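Local coordinates for AlkD2 (Streptococcus mutans, PDB 6M9M), which is of unknown function but binds inosine-5'-monophosphate and belongs to the HEAT-like repeat family of DNA glycosylases, at residues E78-N83 with L120-A125; A94-C99 with T134-F139; K185-K188 with E193-Q196. All blocks are in the same frame, centred on the assembly; numbering follows the deposited sequence.

Contact 1. Residues E78-N83 with L120-A125; sequences EVSKDN and LHTRRA
Ser-80 and His-121 bring the two backbones to 5.3 Å between their CA atoms, where a type I beta turn from Val-79 to Asp-82, at the C-terminal side of helix 69-79, meets the first turn of helix 120-129. Ser-80 offers both its carbonyl and its side chain to the helix. The carbonyl oxygen Ser-80 O packs against His-121 CB at 3.2 Å and approaches the imidazole obliquely; His-121 ND1 is as near as 3.3 Å, but the angle is too poor for a hydrogen bond. This oxygen is instead satisfied by the side-chain amide of Gln-88. With CG anti to its own carbonyl carbon (chi1 -64°), His-121 carries its ring along the flank of the turn, and Leu-120 CD1 sits 3.6 Å above the ring plane, over its centre. The methylene Ser-80 CB rests 3.4 Å from Thr-122 OG1. Both hydroxyls, Ser-80 OG and Thr-122 OG1, hydrogen-bond to the carbonyl of Arg-76, so one acceptor in the last turns of helix 69-79 serves both segments. The side chain of His-121 lies about 7 Å from that of Trp-85, which binds inosine-5'-monophosphate. Helix 85-102 bridges the two segments: its Leu-91 meets both Val-79 and Ala-125, while Leu-120 and Arg-124 pack on helix 159-175.

Contact 2. Residues A94-C99 with T134-F139; sequences AFDEFC and TNRPYF
A two-pronged salt bridge ties helix 85-102 of the HEAT-like repeat array to the loop that leads from helix 120-129 to helix 143-151. Its partners are Asp-96 and Arg-136, whose side chains advance from opposite directions and account for the contact by themselves. Arg-136 takes the carboxylate side-on, using NE and one terminal nitrogen, each for a different oxygen. The bond from Arg-136 NE to Asp-96 OD1 is 3.0 Å long and almost straight, at 175°; the oxygen lies in the guanidinium plane and is met on its syn side, though from somewhat out of the carboxylate plane. The second bond, from Arg-136 NH2 to Asp-96 OD2, is 2.9 Å long but more bent, at 152°, and its nitrogen stands well above the carboxylate plane. This uneven grip follows from a twist of 39° between the two flat groups. Asp-96 reaches outward from the helix because its CG is turned away from the backbone N, whereas the arginine chain bends at chi2 before running on to the guanidinium.

Asp-96 OD1 also accepts a hydrogen bond from Tyr-104 OH, so this oxygen has two donors, and Arg-136 packs on the same tyrosine. The third arginine nitrogen, NH1, makes a weak hydrogen bond to the carbonyl of Ile-132. The ion pair lies at the surface, away from the nucleotide site. Nearby, Cys-99 from one segment and Phe-139 from the other pack on helix 108-115, while Phe-139 also reaches helix 143-151.

Contact 3. Residues K185-K188 with E193-Q196; sequences KNWK and EINQ
Ile-194 and Trp-187 form the apolar heart of this contact, with the backbone of Lys-188 beside them. They belong to a helix-loop-helix hairpin near the C-terminal end of the HEAT-like array, in which the chain leaves helix 177-185, passes through residues 185-188 and turns back into helix 192-201. The backbones keep their distance, 8.2 Å between the CA atoms of Trp-187 and Ile-194, and the side chains fill the interval.

Ile-194 has the larger share of buried surface. Its CG1 lies anti to the backbone N (chi1 -162°), and a further extended torsion carries CD1 on toward the loop. CG1 and CD1 therefore run alongside the indole at an oblique slant, touching it at CE3 and CZ3 of the six-membered ring and at the root of the side chain. The tightest approach is Ile-194 CG1 to Trp-187 CE3, 3.6 Å, while Ile-194 CD1 reaches back to Trp-187 CB at 3.9 Å.

Trp-187 is held from other directions as well. Its NE1 donates a hydrogen bond to Glu-183 in the preceding helix, Lys-154 makes a cation-pi contact with the indole, and Val-197 and Tyr-198 of helix 192-201 continue the apolar surface begun by Ile-194. The indole also packs on Leu-169 of helix 159-175, joining the hairpin to the helix before it.

Lys-188 joins in through its main chain, since its CB points away from the helix and its extended side chain leaves the contact. Both outer carbons of the isoleucine meet its carbonyl oxygen: Lys-188 O lies 3.7 Å from Ile-194 CD1 and 3.9 Å from Ile-194 CG2.

How the contacts relate
From the N terminus, the chain reaches contact 1 at the end of helix 69-79, then enters helix 85-102, where contact 2 begins. Contact 1 closes at the start of helix 120-129, and contact 2 closes in the loop beyond that helix, so the two loops cross. They overlap along the chain yet do not touch: their centres are 18 Å apart. Contact 1 ties the end region of helix 69-79 to helix 120-129, and contact 2 ties helix 85-102 to the loop that follows helix 120-129. Contact 3 comes later, in series with both, and closes a short loop between helices 177-185 and 192-201, its centre about 25 Å from that of contact 1.

Contact 1. Residues E78-N83 with L120-A125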
ATOM      1  N   GLU A  78      -8.683   9.962   1.578  1.00  8.21           N
ATOM      2  CA  GLU A  78      -8.063  11.188   2.054  1.00  8.17           C
ATOM      3  C   GLU A  78      -6.551  11.087   2.187  1.00  8.15           C
ATOM      4  O   GLU A  78      -5.850  11.953   1.678  1.00  9.12           O
ATOM      5  CB  GLU A  78      -8.687  11.677   3.364  1.00  9.36           C
ATOM      6  CG  GLU A  78     -10.199  11.744   3.345  1.00 10.50           C
ATOM      7  CD  GLU A  78     -10.779  12.673   2.290  1.00 10.97           C
ATOM      8  OE1 GLU A  78     -10.054  13.536   1.751  1.00 11.36           O
ATOM      9  OE2 GLU A  78     -11.987  12.544   2.022  1.00 13.64           O
ATOM     10  N   VAL A  79      -6.023  10.037   2.827  1.00  8.22           N
ATOM     11  CA  VAL A  79      -4.569   9.899   2.905  1.00  8.86           C
ATOM     12  C   VAL A  79      -3.987   9.796   1.498  1.00  8.91           C
ATOM     13  O   VAL A  79      -2.862  10.250   1.241  1.00  9.61           O
ATOM     14  CB  VAL A  79      -4.176   8.707   3.801  1.00  8.71           C
ATOM     15  CG1 VAL A  79      -2.663   8.554   3.812  1.00  9.39           C
ATOM     16  CG2 VAL A  79      -4.715   8.899   5.214  1.00  9.16           C
ATOM     17  N   SER A  80      -4.727   9.175   0.573  1.00  8.17           N
ATOM     18  CA  SER A  80      -4.291   9.048  -0.803  1.00  8.66           C
ATOM     19  C   SER A  80      -4.074  10.384  -1.500  1.00  9.52           C
ATOM     20  O   SER A  80      -3.408  10.389  -2.540  1.00  9.90           O
ATOM     21  CB  SER A  80      -5.315   8.221  -1.565  1.00  8.86           C
ATOM     22  OG  SER A  80      -6.584   8.836  -1.466  1.00  9.24           O
ATOM     23  N   LYS A  81      -4.567  11.502  -0.947  1.00  9.06           N
ATOM     24  CA  LYS A  81      -4.309  12.836  -1.491  1.00  9.16           C
ATOM     25  C   LYS A  81      -2.987  13.439  -1.014  1.00  9.83           C
ATOM     26  O   LYS A  81      -2.614  14.522  -1.470  1.00 11.14           O
ATOM     27  CB  LYS A  81      -5.452  13.794  -1.128  1.00  9.34           C
ATOM     28  CG  LYS A  81      -6.800  13.399  -1.684  1.00 10.34           C
ATOM     29  CD  LYS A  81      -7.907  14.255  -1.031  1.00 11.05           C
ATOM     30  CE  LYS A  81      -9.261  13.949  -1.611  1.00 11.14           C
ATOM     31  NZ  LYS A  81     -10.327  14.640  -0.867  1.00 12.81           N
ATOM     32  N   ASP A  82      -2.267  12.785  -0.112  1.00  8.94           N
ATOM     33  CA  ASP A  82      -1.089  13.404   0.483  1.00  9.32           C
ATOM     34  C   ASP A  82      -0.049  13.714  -0.584  1.00  9.54           C
ATOM     35  O   ASP A  82       0.254  12.867  -1.431  1.00 10.66           O
ATOM     36  CB  ASP A  82      -0.512  12.462   1.547  1.00 10.19           C
ATOM     37  CG  ASP A  82       0.284  13.199   2.596  1.00 10.19           C
ATOM     38  OD1 ASP A  82       1.376  13.707   2.260  1.00 10.64           O
ATOM     39  OD2 ASP A  82      -0.198  13.287   3.745  1.00 10.35           O
ATOM     40  N   ASN A  83       0.501  14.929  -0.537  0.90  9.37           N
ATOM     41  CA  ASN A  83       1.501  15.345  -1.517  0.90 10.01           C
ATOM     42  C   ASN A  83       2.914  14.906  -1.173  0.90  9.87           C
ATOM     43  O   ASN A  83       3.840  15.236  -1.915  0.90 10.94           O
ATOM     44  CB  ASN A  83       1.439  16.857  -1.776  0.90 12.47           C
ATOM     45  CG  ASN A  83       1.893  17.689  -0.607  0.90 13.21           C
ATOM     46  OD1 ASN A  83       2.536  17.189   0.307  0.90 14.80           O
ATOM     47  ND2 ASN A  83       1.608  18.988  -0.660  0.90 15.90           N
ATOM     48  N   LEU A 120      -5.162   7.542  -8.355  1.00  9.86           N
ATOM     49  CA  LEU A 120      -4.017   6.717  -8.690  1.00  9.83           C
ATOM     50  C   LEU A 120      -3.219   6.315  -7.453  1.00  9.62           C
ATOM     51  O   LEU A 120      -2.605   5.246  -7.442  1.00  9.22           O
ATOM     52  CB  LEU A 120      -3.141   7.444  -9.713  1.00  9.79           C
ATOM     53  CG  LEU A 120      -2.385   8.700  -9.236  1.00 10.58           C
ATOM     54  CD1 LEU A 120      -1.021   8.356  -8.636  1.00 11.36           C
ATOM     55  CD2 LEU A 120      -2.223   9.698 -10.355  1.00 11.67           C
ATOM     56  N   HIS A 121      -3.222   7.143  -6.403  1.00  9.01           N
ATOM     57  CA  HIS A 121      -2.484   6.786  -5.197  1.00  8.88           C
ATOM     58  C   HIS A 121      -3.156   5.652  -4.440  1.00  9.01           C
ATOM     59  O   HIS A 121      -2.473   4.862  -3.782  1.00  9.58           O
ATOM     60  CB  HIS A 121      -2.319   8.002  -4.294  1.00  9.98           C
ATOM     61  CG  HIS A 121      -1.489   9.089  -4.897  1.00 11.74           C
ATOM     62  ND1 HIS A 121      -2.045  10.174  -5.532  1.00 14.55           N
ATOM     63  CD2 HIS A 121      -0.145   9.236  -5.002  1.00 12.70           C
ATOM     64  CE1 HIS A 121      -1.080  10.953  -5.986  1.00 15.00           C
ATOM     65  NE2 HIS A 121       0.081  10.407  -5.680  1.00 14.00           N
ATOM     66  N   THR A 122      -4.481   5.565  -4.511  1.00  8.61           N
ATOM     67  CA  THR A 122      -5.182   4.431  -3.912  1.00  9.18           C
ATOM     68  C   THR A 122      -4.827   3.145  -4.645  1.00  8.30           C
ATOM     69  O   THR A 122      -4.527   2.123  -4.022  1.00  8.90           O
ATOM     70  CB  THR A 122      -6.692   4.682  -3.975  1.00  9.19           C
ATOM     71  OG1 THR A 122      -7.009   5.944  -3.361  1.00  9.62           O
ATOM     72  CG2 THR A 122      -7.475   3.562  -3.291  1.00  9.38           C
ATOM     73  N   ARG A 123      -4.838   3.186  -5.979  1.00  8.40           N
ATOM     74  CA  ARG A 123      -4.509   2.000  -6.762  1.00  8.63           C
ATOM     75  C   ARG A 123      -3.074   1.563  -6.504  1.00  9.15           C
ATOM     76  O   ARG A 123      -2.807   0.369  -6.315  1.00  9.50           O
ATOM     77  CB  ARG A 123      -4.714   2.296  -8.252  1.00  8.58           C
ATOM     78  CG  ARG A 123      -6.137   2.711  -8.605  1.00  9.21           C
ATOM     79  CD  ARG A 123      -6.448   2.635 -10.083  1.00 10.05           C
ATOM     80  NE  ARG A 123      -5.631   3.482 -10.942  1.00 10.30           N
ATOM     81  CZ  ARG A 123      -5.836   4.776 -11.149  1.00 10.65           C
ATOM     82  NH1 ARG A 123      -6.804   5.419 -10.497  1.00 10.76           N
ATOM     83  NH2 ARG A 123      -5.058   5.425 -11.988  1.00 11.28           N
ATOM     84  N   ARG A 124      -2.141   2.524  -6.458  1.00  8.47           N
ATOM     85  CA  ARG A 124      -0.737   2.185  -6.236  1.00  8.58           C
ATOM     86  C   ARG A 124      -0.514   1.667  -4.822  1.00  8.62           C
ATOM     87  O   ARG A 124       0.311   0.777  -4.615  1.00  9.39           O
ATOM     88  CB  ARG A 124       0.152   3.402  -6.523  1.00  9.01           C
ATOM     89  CG  ARG A 124       1.654   3.108  -6.615  1.00  9.66           C
ATOM     90  CD  ARG A 124       2.353   3.248  -5.270  1.00 10.28           C
ATOM     91  NE  ARG A 124       3.801   3.179  -5.436  1.00 11.48           N
ATOM     92  CZ  ARG A 124       4.680   3.235  -4.440  1.00 11.88           C
ATOM     93  NH1 ARG A 124       4.252   3.343  -3.194  1.00 11.55           N
ATOM     94  NH2 ARG A 124       5.979   3.164  -4.691  1.00 12.75           N
ATOM     95  N   ALA A 125      -1.241   2.198  -3.829  1.00  8.58           N
ATOM     96  CA  ALA A 125      -1.044   1.709  -2.467  1.00  9.08           C
ATOM     97  C   ALA A 125      -1.358   0.225  -2.369  1.00  9.16           C
ATOM     98  O   ALA A 125      -0.656  -0.530  -1.675  1.00  9.75           O
ATOM     99  CB  ALA A 125      -1.888   2.501  -1.479  1.00 10.31           C
TER

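Contact 2. Residues A94-C99 with T134-F139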
ATOM      1  N   ALA A  94       0.194   0.598   5.438  1.00  9.23           N
ATOM      2  CA  ALA A  94      -1.021   0.554   6.245  1.00  9.15           C
ATOM      3  C   ALA A  94      -2.114  -0.251   5.560  1.00  9.09           C
ATOM      4  O   ALA A  94      -2.899  -0.931   6.231  1.00  9.53           O
ATOM      5  CB  ALA A  94      -1.499   1.970   6.533  1.00  9.87           C
ATOM      6  N   PHE A  95      -2.187  -0.201   4.230  1.00  8.45           N
ATOM      7  CA  PHE A  95      -3.143  -1.039   3.528  1.00  8.31           C
ATOM      8  C   PHE A  95      -2.783  -2.514   3.683  1.00  8.29           C
ATOM      9  O   PHE A  95      -3.658  -3.354   3.922  1.00  8.24           O
ATOM     10  CB  PHE A  95      -3.229  -0.644   2.045  1.00  9.09           C
ATOM     11  CG  PHE A  95      -4.266  -1.438   1.318  1.00  9.50           C
ATOM     12  CD1 PHE A  95      -5.599  -1.213   1.579  1.00 10.74           C
ATOM     13  CD2 PHE A  95      -3.919  -2.474   0.473  1.00 10.16           C
ATOM     14  CE1 PHE A  95      -6.586  -1.980   1.000  1.00 11.70           C
ATOM     15  CE2 PHE A  95      -4.916  -3.246  -0.118  1.00 11.05           C
ATOM     16  CZ  PHE A  95      -6.242  -3.000   0.150  1.00 11.43           C
ATOM     17  N   ASP A  96      -1.497  -2.852   3.567  1.00  8.64           N
ATOM     18  CA  ASP A  96      -1.088  -4.235   3.809  1.00  8.20           C
ATOM     19  C   ASP A  96      -1.447  -4.663   5.224  1.00  9.03           C
ATOM     20  O   ASP A  96      -1.839  -5.812   5.452  1.00  9.77           O
ATOM     21  CB  ASP A  96       0.415  -4.375   3.548  1.00  9.32           C
ATOM     22  CG  ASP A  96       0.884  -5.803   3.519  1.00 10.82           C
ATOM     23  OD1 ASP A  96       0.191  -6.652   2.933  1.00 11.07           O
ATOM     24  OD2 ASP A  96       1.986  -6.060   4.048  1.00 12.60           O
ATOM     25  N   GLU A  97      -1.299  -3.752   6.192  1.00  9.21           N
ATOM     26  CA  GLU A  97      -1.656  -4.046   7.581  1.00  9.96           C
ATOM     27  C   GLU A  97      -3.136  -4.390   7.707  1.00  9.42           C
ATOM     28  O   GLU A  97      -3.509  -5.337   8.409  1.00 10.68           O
ATOM     29  CB  GLU A  97      -1.287  -2.860   8.473  1.00 11.40           C
ATOM     30  CG  GLU A  97      -1.604  -3.031   9.941  1.00 13.97           C
ATOM     31  CD  GLU A  97      -0.767  -4.073  10.623  1.00 18.81           C
ATOM     32  OE1 GLU A  97       0.378  -4.280  10.175  1.00 21.21           O
ATOM     33  OE2 GLU A  97      -1.247  -4.660  11.624  1.00 21.69           O
ATOM     34  N   PHE A  98      -4.002  -3.608   7.064  1.00 10.01           N
ATOM     35  CA  PHE A  98      -5.424  -3.936   7.055  1.00  9.64           C
ATOM     36  C   PHE A  98      -5.645  -5.361   6.541  1.00  9.44           C
ATOM     37  O   PHE A  98      -6.371  -6.163   7.152  1.00 10.03           O
ATOM     38  CB  PHE A  98      -6.215  -2.965   6.163  1.00 10.42           C
ATOM     39  CG  PHE A  98      -7.604  -3.463   5.893  1.00 10.08           C
ATOM     40  CD1 PHE A  98      -8.558  -3.431   6.883  1.00 11.27           C
ATOM     41  CD2 PHE A  98      -7.936  -4.051   4.681  1.00 11.10           C
ATOM     42  CE1 PHE A  98      -9.817  -3.943   6.681  1.00 11.67           C
ATOM     43  CE2 PHE A  98      -9.196  -4.579   4.485  1.00 11.69           C
ATOM     44  CZ  PHE A  98     -10.140  -4.511   5.485  1.00 12.28           C
ATOM     45  N   CYS A  99      -5.022  -5.688   5.398  1.00  9.44           N
ATOM     46  CA  CYS A  99      -5.247  -6.991   4.775  1.00  9.54           C
ATOM     47  C   CYS A  99      -4.726  -8.118   5.656  1.00 10.80           C
ATOM     48  O   CYS A  99      -5.363  -9.171   5.762  1.00 11.43           O
ATOM     49  CB  CYS A  99      -4.592  -7.040   3.396  1.00 10.28           C
ATOM     50  SG  CYS A  99      -5.298  -5.934   2.167  1.00 10.09           S
ATOM     51  N   THR A 134       2.748 -12.902  -3.745  1.00 11.07           N
ATOM     52  CA  THR A 134       2.721 -14.347  -3.565  1.00 12.42           C
ATOM     53  C   THR A 134       3.521 -14.820  -2.356  1.00 13.55           C
ATOM     54  O   THR A 134       3.597 -16.026  -2.133  1.00 15.15           O
ATOM     55  CB  THR A 134       3.163 -15.030  -4.855  1.00 13.98           C
ATOM     56  OG1 THR A 134       4.349 -14.405  -5.351  1.00 14.69           O
ATOM     57  CG2 THR A 134       2.077 -14.927  -5.900  1.00 14.81           C
ATOM     58  N   ASN A 135       4.081 -13.909  -1.560  1.00 13.07           N
ATOM     59  CA  ASN A 135       4.546 -14.231  -0.217  1.00 13.84           C
ATOM     60  C   ASN A 135       3.457 -14.085   0.843  1.00 14.81           C
ATOM     61  O   ASN A 135       3.672 -14.468   1.992  1.00 18.71           O
ATOM     62  CB  ASN A 135       5.735 -13.347   0.170  1.00 13.73           C
ATOM     63  CG  ASN A 135       7.015 -13.760  -0.511  1.00 13.99           C
ATOM     64  OD1 ASN A 135       7.098 -14.818  -1.118  1.00 16.38           O
ATOM     65  ND2 ASN A 135       8.022 -12.925  -0.403  1.00 12.33           N
ATOM     66  N   ARG A 136       2.326 -13.550   0.503  0.94 13.01           N
ATOM     67  CA  ARG A 136       1.274 -13.415   1.501  0.94 13.38           C
ATOM     68  C   ARG A 136       0.344 -14.610   1.465  0.94 13.83           C
ATOM     69  O   ARG A 136       0.193 -15.255   0.426  0.94 13.78           O
ATOM     70  CB  ARG A 136       0.493 -12.142   1.253  0.94 14.03           C
ATOM     71  CG  ARG A 136       1.350 -10.964   1.743  0.94 16.80           C
ATOM     72  CD  ARG A 136       1.185  -9.797   0.963  0.94 17.19           C
ATOM     73  NE  ARG A 136       1.882  -8.673   1.586  0.94 14.01           N
ATOM     74  CZ  ARG A 136       3.187  -8.457   1.538  0.94 12.10           C
ATOM     75  NH1 ARG A 136       3.993  -9.322   0.922  0.94 10.59           N
ATOM     76  NH2 ARG A 136       3.688  -7.353   2.078  0.94 12.87           N
ATOM     77  N   PRO A 137      -0.267 -14.904   2.607  1.00 14.37           N
ATOM     78  CA  PRO A 137      -1.309 -15.937   2.635  1.00 14.56           C
ATOM     79  C   PRO A 137      -2.364 -15.702   1.559  1.00 13.34           C
ATOM     80  O   PRO A 137      -2.618 -14.575   1.123  1.00 12.73           O
ATOM     81  CB  PRO A 137      -1.894 -15.818   4.049  1.00 16.34           C
ATOM     82  CG  PRO A 137      -0.769 -15.216   4.872  1.00 17.11           C
ATOM     83  CD  PRO A 137      -0.047 -14.288   3.930  1.00 15.34           C
ATOM     84  N   TYR A 138      -2.982 -16.808   1.144  1.00 13.90           N
ATOM     85  CA  TYR A 138      -3.970 -16.883   0.079  1.00 13.31           C
ATOM     86  C   TYR A 138      -3.314 -16.754  -1.295  1.00 12.84           C
ATOM     87  O   TYR A 138      -3.424 -17.659  -2.129  1.00 13.67           O
ATOM     88  CB  TYR A 138      -5.117 -15.884   0.233  1.00 13.99           C
ATOM     89  CG  TYR A 138      -6.121 -16.095  -0.882  1.00 13.93           C
ATOM     90  CD1 TYR A 138      -6.958 -17.204  -0.883  1.00 14.69           C
ATOM     91  CD2 TYR A 138      -6.206 -15.206  -1.953  1.00 14.32           C
ATOM     92  CE1 TYR A 138      -7.848 -17.418  -1.897  1.00 16.00           C
ATOM     93  CE2 TYR A 138      -7.095 -15.413  -2.976  1.00 14.74           C
ATOM     94  CZ  TYR A 138      -7.915 -16.529  -2.944  1.00 16.34           C
ATOM     95  OH  TYR A 138      -8.822 -16.763  -3.946  1.00 18.82           O
ATOM     96  N   PHE A 139      -2.623 -15.642  -1.544  1.00 11.95           N
ATOM     97  CA  PHE A 139      -1.941 -15.488  -2.831  1.00 11.73           C
ATOM     98  C   PHE A 139      -0.820 -16.506  -3.015  1.00 13.70           C
ATOM     99  O   PHE A 139      -0.552 -16.938  -4.148  1.00 15.31           O
ATOM    100  CB  PHE A 139      -1.443 -14.055  -2.984  1.00 11.36           C
ATOM    101  CG  PHE A 139      -2.557 -13.048  -3.014  1.00 10.59           C
ATOM    102  CD1 PHE A 139      -3.505 -13.089  -4.021  1.00 10.98           C
ATOM    103  CD2 PHE A 139      -2.692 -12.100  -2.022  1.00 10.99           C
ATOM    104  CE1 PHE A 139      -4.561 -12.191  -4.040  1.00 11.56           C
ATOM    105  CE2 PHE A 139      -3.739 -11.201  -2.039  1.00 11.44           C
ATOM    106  CZ  PHE A 139      -4.663 -11.247  -3.049  1.00 11.84           C
TER

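Contact 3. Residues K185-K188 with E193-Q196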
ATOM      1  N   LYS A 185       2.029 -13.963 -22.319  1.00 27.50           N
ATOM      2  CA  LYS A 185       1.848 -14.397 -23.697  1.00 30.12           C
ATOM      3  C   LYS A 185       0.512 -13.943 -24.263  1.00 30.23           C
ATOM      4  O   LYS A 185       0.390 -13.797 -25.482  1.00 31.39           O
ATOM      5  CB  LYS A 185       1.961 -15.920 -23.774  1.00 33.65           C
ATOM      6  CG  LYS A 185       2.112 -16.467 -25.186  1.00 37.23           C
ATOM      7  CD  LYS A 185       2.150 -17.983 -25.168  1.00 40.30           C
ATOM      8  CE  LYS A 185       2.219 -18.561 -26.571  1.00 42.13           C
ATOM      9  NZ  LYS A 185       2.015 -20.037 -26.555  1.00 43.50           N
ATOM     10  N   ASN A 186      -0.482 -13.697 -23.408  1.00 30.32           N
ATOM     11  CA  ASN A 186      -1.797 -13.279 -23.874  1.00 31.79           C
ATOM     12  C   ASN A 186      -1.900 -11.780 -24.135  1.00 28.28           C
ATOM     13  O   ASN A 186      -2.922 -11.333 -24.668  1.00 30.04           O
ATOM     14  CB  ASN A 186      -2.863 -13.675 -22.851  1.00 36.96           C
ATOM     15  CG  ASN A 186      -3.083 -15.173 -22.786  1.00 40.96           C
ATOM     16  OD1 ASN A 186      -3.058 -15.857 -23.807  1.00 41.86           O
ATOM     17  ND2 ASN A 186      -3.294 -15.689 -21.581  1.00 43.22           N
ATOM     18  N   TRP A 187      -0.886 -10.996 -23.786  1.00 23.36           N
ATOM     19  CA  TRP A 187      -0.977  -9.552 -23.928  1.00 21.12           C
ATOM     20  C   TRP A 187      -0.736  -9.140 -25.377  1.00 22.18           C
ATOM     21  O   TRP A 187       0.168  -9.651 -26.041  1.00 23.49           O
ATOM     22  CB  TRP A 187       0.072  -8.871 -23.058  1.00 18.88           C
ATOM     23  CG  TRP A 187      -0.149  -8.997 -21.585  1.00 17.11           C
ATOM     24  CD1 TRP A 187      -1.037  -9.812 -20.941  1.00 17.71           C
ATOM     25  CD2 TRP A 187       0.559  -8.287 -20.562  1.00 15.08           C
ATOM     26  NE1 TRP A 187      -0.932  -9.635 -19.579  1.00 16.90           N
ATOM     27  CE2 TRP A 187       0.041  -8.706 -19.328  1.00 15.36           C
ATOM     28  CE3 TRP A 187       1.573  -7.315 -20.572  1.00 15.18           C
ATOM     29  CZ2 TRP A 187       0.521  -8.221 -18.118  1.00 14.50           C
ATOM     30  CZ3 TRP A 187       2.022  -6.817 -19.369  1.00 13.60           C
ATOM     31  CH2 TRP A 187       1.503  -7.274 -18.164  1.00 14.01           C
ATOM     32  N   LYS A 188      -1.536  -8.190 -25.852  1.00 21.72           N
ATOM     33  CA  LYS A 188      -1.339  -7.548 -27.151  1.00 21.30           C
ATOM     34  C   LYS A 188      -0.612  -6.229 -26.890  1.00 18.72           C
ATOM     35  O   LYS A 188      -1.186  -5.308 -26.305  1.00 17.25           O
ATOM     36  CB  LYS A 188      -2.690  -7.315 -27.826  1.00 23.45           C
ATOM     37  CG  LYS A 188      -2.593  -6.660 -29.193  1.00 26.38           C
ATOM     38  CD  LYS A 188      -3.959  -6.523 -29.848  1.00 29.18           C
ATOM     39  CE  LYS A 188      -3.846  -5.789 -31.177  1.00 32.15           C
ATOM     40  NZ  LYS A 188      -5.168  -5.581 -31.836  1.00 34.28           N
ATOM     41  N   GLU A 193       1.500   2.230 -22.515  0.93 10.16           N
ATOM     42  CA  GLU A 193       1.338   1.761 -21.147  0.93 10.47           C
ATOM     43  C   GLU A 193       1.680   0.286 -21.014  0.93 10.01           C
ATOM     44  O   GLU A 193       2.467  -0.101 -20.141  0.93 10.21           O
ATOM     45  CB  GLU A 193      -0.110   2.015 -20.741  0.93 11.20           C
ATOM     46  CG  GLU A 193      -0.456   3.492 -20.539  0.93 12.52           C
ATOM     47  CD  GLU A 193      -0.928   4.242 -21.781  0.93 14.64           C
ATOM     48  OE1 GLU A 193      -0.768   3.759 -22.932  0.93 13.06           O
ATOM     49  OE2 GLU A 193      -1.491   5.332 -21.581  0.93 19.28           O
ATOM     50  N   ILE A 194       1.096  -0.564 -21.869  1.00 10.95           N
ATOM     51  CA  ILE A 194       1.303  -2.000 -21.700  1.00 11.65           C
ATOM     52  C   ILE A 194       2.753  -2.373 -21.990  1.00 12.14           C
ATOM     53  O   ILE A 194       3.298  -3.308 -21.386  1.00 12.20           O
ATOM     54  CB  ILE A 194       0.294  -2.813 -22.538  1.00 11.49           C
ATOM     55  CG1 ILE A 194       0.234  -4.253 -22.024  1.00 12.44           C
ATOM     56  CG2 ILE A 194       0.651  -2.757 -24.029  1.00 12.15           C
ATOM     57  CD1 ILE A 194      -0.844  -5.095 -22.664  1.00 14.31           C
ATOM     58  N   ASN A 195       3.402  -1.667 -22.916  1.00 12.37           N
ATOM     59  CA  ASN A 195       4.799  -1.967 -23.217  1.00 13.03           C
ATOM     60  C   ASN A 195       5.704  -1.614 -22.051  1.00 13.72           C
ATOM     61  O   ASN A 195       6.658  -2.344 -21.760  1.00 14.03           O
ATOM     62  CB  ASN A 195       5.223  -1.280 -24.508  1.00 13.54           C
ATOM     63  CG  ASN A 195       4.866  -2.099 -25.716  1.00 15.51           C
ATOM     64  OD1 ASN A 195       5.449  -3.151 -25.957  1.00 17.61           O
ATOM     65  ND2 ASN A 195       3.884  -1.638 -26.476  1.00 16.16           N
ATOM     66  N   GLN A 196       5.399  -0.528 -21.344  1.00 13.02           N
ATOM     67  CA  GLN A 196       6.179  -0.185 -20.165  1.00 12.94           C
ATOM     68  C   GLN A 196       6.077  -1.289 -19.111  1.00 12.12           C
ATOM     69  O   GLN A 196       7.085  -1.713 -18.520  1.00 13.17           O
ATOM     70  CB  GLN A 196       5.683   1.148 -19.606  0.94 13.70           C
ATOM     71  CG  GLN A 196       6.394   1.527 -18.344  0.70 15.27           C
ATOM     72  CD  GLN A 196       6.120   2.936 -17.912  0.71 16.68           C
ATOM     73  OE1 GLN A 196       5.016   3.459 -18.103  0.79 18.26           O
ATOM     74  NE2 GLN A 196       7.132   3.580 -17.337  0.59 18.29           N
TER